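Local coordinates for uncharacterized ParM protein (Staphylococcus aureus, PDB 3JS6) that probably polymerises into actin-like filaments that segregate plasmid DNA, as expected of a ParM partition protein, at residues E62-G67 / F92-E97. Sequence-based numbering, arbitrary orientation.
Sequences EVLLFG and FKDLVE
OD1 of D94 has an acidic and a basic neighbour: OE2 of E62 lies 4.1 Å from it across the contact, and NZ of K90, one helical turn earlier, makes a long, weak ion pair with it. The pair belongs to a sheet-against-helix layer of the actin-like N-terminal region, where strand 64-66 lies between strands 23-33 and 52-56 and helix 90-104 packs over one side. K90 also pairs weakly with OE1 of E62, which has R33 as a second weak partner; this positive charge probably offsets some of the repulsion between the two carboxylates, whose planes are 83° apart. The contact illustrates how alternation along an extended chain sorts side chains: those of E62, L64 and F66 start out toward the helix, while V63 and L65 touch K34 and E53 instead. L64 crosses D94 at about a right angle, CD1 lying 3.8 Å from CB of D94 and CD2 at the same distance from OD1, one methyl against the methylene and the other against the carboxylate. Two residues along, F66 has CG anti to its backbone nitrogen, which carries the ring out to L95 and on toward C98, S99 and L102 of the same helix. Although the CB of L95 points away from the strand, chi1 near 175° and chi2 near 69° place CD1 beside the phenylalanine. That methyl approaches the ring obliquely: CD1 of L95 is 3.4 Å from CE1 of F66 and 3.7 Å from its CZ.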
loop_
_atom_site.group_PDB
_atom_site.type_symbol
_atom_site.label_atom_id
_atom_site.label_comp_id
_atom_site.label_asym_id
_atom_site.label_seq_id
_atom_site.Cartn_x
_atom_site.Cartn_y
_atom_site.Cartn_z
ATOM N N GLU A 62 25.480 -1.939 -11.234
ATOM C CA GLU A 62 24.110 -2.395 -11.087
ATOM C C GLU A 62 23.101 -1.318 -11.405
ATOM O O GLU A 62 22.834 -0.433 -10.593
ATOM C CB GLU A 62 23.847 -2.896 -9.669
ATOM C CG GLU A 62 22.445 -3.474 -9.507
ATOM C CD GLU A 62 22.224 -4.126 -8.163
ATOM O OE1 GLU A 62 22.133 -5.377 -8.112
ATOM O OE2 GLU A 62 22.143 -3.395 -7.159
ATOM N N VAL A 63 22.523 -1.396 -12.587
ATOM C CA VAL A 63 21.519 -0.411 -12.966
ATOM C C VAL A 63 20.183 -1.090 -12.705
ATOM O O VAL A 63 19.783 -1.983 -13.449
ATOM C CB VAL A 63 21.664 -0.029 -14.444
ATOM C CG1 VAL A 63 20.642 1.031 -14.818
ATOM C CG2 VAL A 63 23.069 0.484 -14.695
ATOM N N LEU A 64 19.514 -0.694 -11.624
ATOM C CA LEU A 64 18.231 -1.295 -11.259
ATOM C C LEU A 64 17.107 -0.788 -12.179
ATOM O O LEU A 64 17.157 0.343 -12.642
ATOM C CB LEU A 64 17.910 -0.965 -9.795
ATOM C CG LEU A 64 18.823 -1.563 -8.701
ATOM C CD1 LEU A 64 18.466 -0.957 -7.322
ATOM C CD2 LEU A 64 18.632 -3.063 -8.663
ATOM N N LEU A 65 16.099 -1.625 -12.419
ATOM C CA LEU A 65 14.960 -1.272 -13.276
ATOM C C LEU A 65 13.683 -1.384 -12.461
ATOM O O LEU A 65 13.405 -2.433 -11.852
ATOM C CB LEU A 65 14.896 -2.219 -14.482
ATOM C CG LEU A 65 16.062 -1.997 -15.442
ATOM C CD1 LEU A 65 16.080 -3.091 -16.511
ATOM C CD2 LEU A 65 15.904 -0.586 -16.073
ATOM N N PHE A 66 12.893 -0.318 -12.469
ATOM C CA PHE A 66 11.661 -0.276 -11.681
ATOM C C PHE A 66 10.618 0.592 -12.368
ATOM O O PHE A 66 10.920 1.701 -12.816
ATOM C CB PHE A 66 11.995 0.296 -10.296
ATOM C CG PHE A 66 10.836 0.343 -9.340
ATOM C CD1 PHE A 66 10.134 -0.807 -9.005
ATOM C CD2 PHE A 66 10.459 1.549 -8.753
ATOM C CE1 PHE A 66 9.064 -0.753 -8.093
ATOM C CE2 PHE A 66 9.401 1.608 -7.846
ATOM C CZ PHE A 66 8.704 0.446 -7.519
ATOM N N GLY A 67 9.390 0.087 -12.443
ATOM C CA GLY A 67 8.316 0.830 -13.088
ATOM C C GLY A 67 7.225 -0.082 -13.631
ATOM O O GLY A 67 7.403 -1.304 -13.752
ATOM N N PHE A 92 14.026 -6.663 -1.604
ATOM C CA PHE A 92 13.241 -5.636 -0.942
ATOM C C PHE A 92 14.063 -4.394 -0.676
ATOM O O PHE A 92 13.571 -3.272 -0.848
ATOM C CB PHE A 92 12.653 -6.171 0.370
ATOM C CG PHE A 92 11.800 -5.166 1.103
ATOM C CD1 PHE A 92 12.305 -4.465 2.192
ATOM C CD2 PHE A 92 10.496 -4.924 0.699
ATOM C CE1 PHE A 92 11.519 -3.540 2.873
ATOM C CE2 PHE A 92 9.704 -3.996 1.380
ATOM C CZ PHE A 92 10.223 -3.306 2.469
ATOM N N LYS A 93 15.305 -4.573 -0.245
ATOM C CA LYS A 93 16.140 -3.408 0.001
ATOM C C LYS A 93 16.292 -2.572 -1.263
ATOM O O LYS A 93 16.270 -1.348 -1.190
ATOM C CB LYS A 93 17.511 -3.821 0.540
ATOM C CG LYS A 93 17.412 -4.359 1.962
ATOM C CD LYS A 93 18.765 -4.590 2.610
ATOM C CE LYS A 93 19.417 -5.866 2.151
ATOM N NZ LYS A 93 20.635 -6.107 2.970
ATOM N N ASP A 94 16.437 -3.222 -2.419
ATOM C CA ASP A 94 16.583 -2.489 -3.677
ATOM C C ASP A 94 15.264 -1.782 -4.025
ATOM O O ASP A 94 15.266 -0.646 -4.511
ATOM C CB ASP A 94 16.983 -3.435 -4.823
ATOM C CG ASP A 94 18.439 -3.933 -4.711
ATOM O OD1 ASP A 94 18.791 -4.915 -5.400
ATOM O OD2 ASP A 94 19.239 -3.341 -3.951
ATOM N N LEU A 95 14.147 -2.463 -3.785
ATOM C CA LEU A 95 12.829 -1.906 -4.032
ATOM C C LEU A 95 12.671 -0.598 -3.216
ATOM O O LEU A 95 12.175 0.415 -3.718
ATOM C CB LEU A 95 11.750 -2.891 -3.600
ATOM C CG LEU A 95 10.291 -2.392 -3.698
ATOM C CD1 LEU A 95 9.887 -2.232 -5.180
ATOM C CD2 LEU A 95 9.359 -3.397 -3.010
ATOM N N VAL A 96 13.082 -0.633 -1.955
ATOM C CA VAL A 96 12.976 0.559 -1.105
ATOM C C VAL A 96 13.785 1.722 -1.707
ATOM O O VAL A 96 13.280 2.849 -1.811
ATOM C CB VAL A 96 13.455 0.253 0.335
ATOM C CG1 VAL A 96 13.544 1.557 1.155
ATOM C CG2 VAL A 96 12.480 -0.701 1.008
ATOM N N GLU A 97 15.032 1.463 -2.112
ATOM C CA GLU A 97 15.845 2.525 -2.720
ATOM C C GLU A 97 15.209 3.100 -4.009
ATOM O O GLU A 97 15.203 4.318 -4.199
ATOM C CB GLU A 97 17.264 2.034 -3.059
ATOM C CG GLU A 97 18.106 1.609 -1.860
ATOM C CD GLU A 97 18.246 2.706 -0.838
ATOM O OE1 GLU A 97 18.605 3.827 -1.238
ATOM O OE2 GLU A 97 17.990 2.447 0.356
#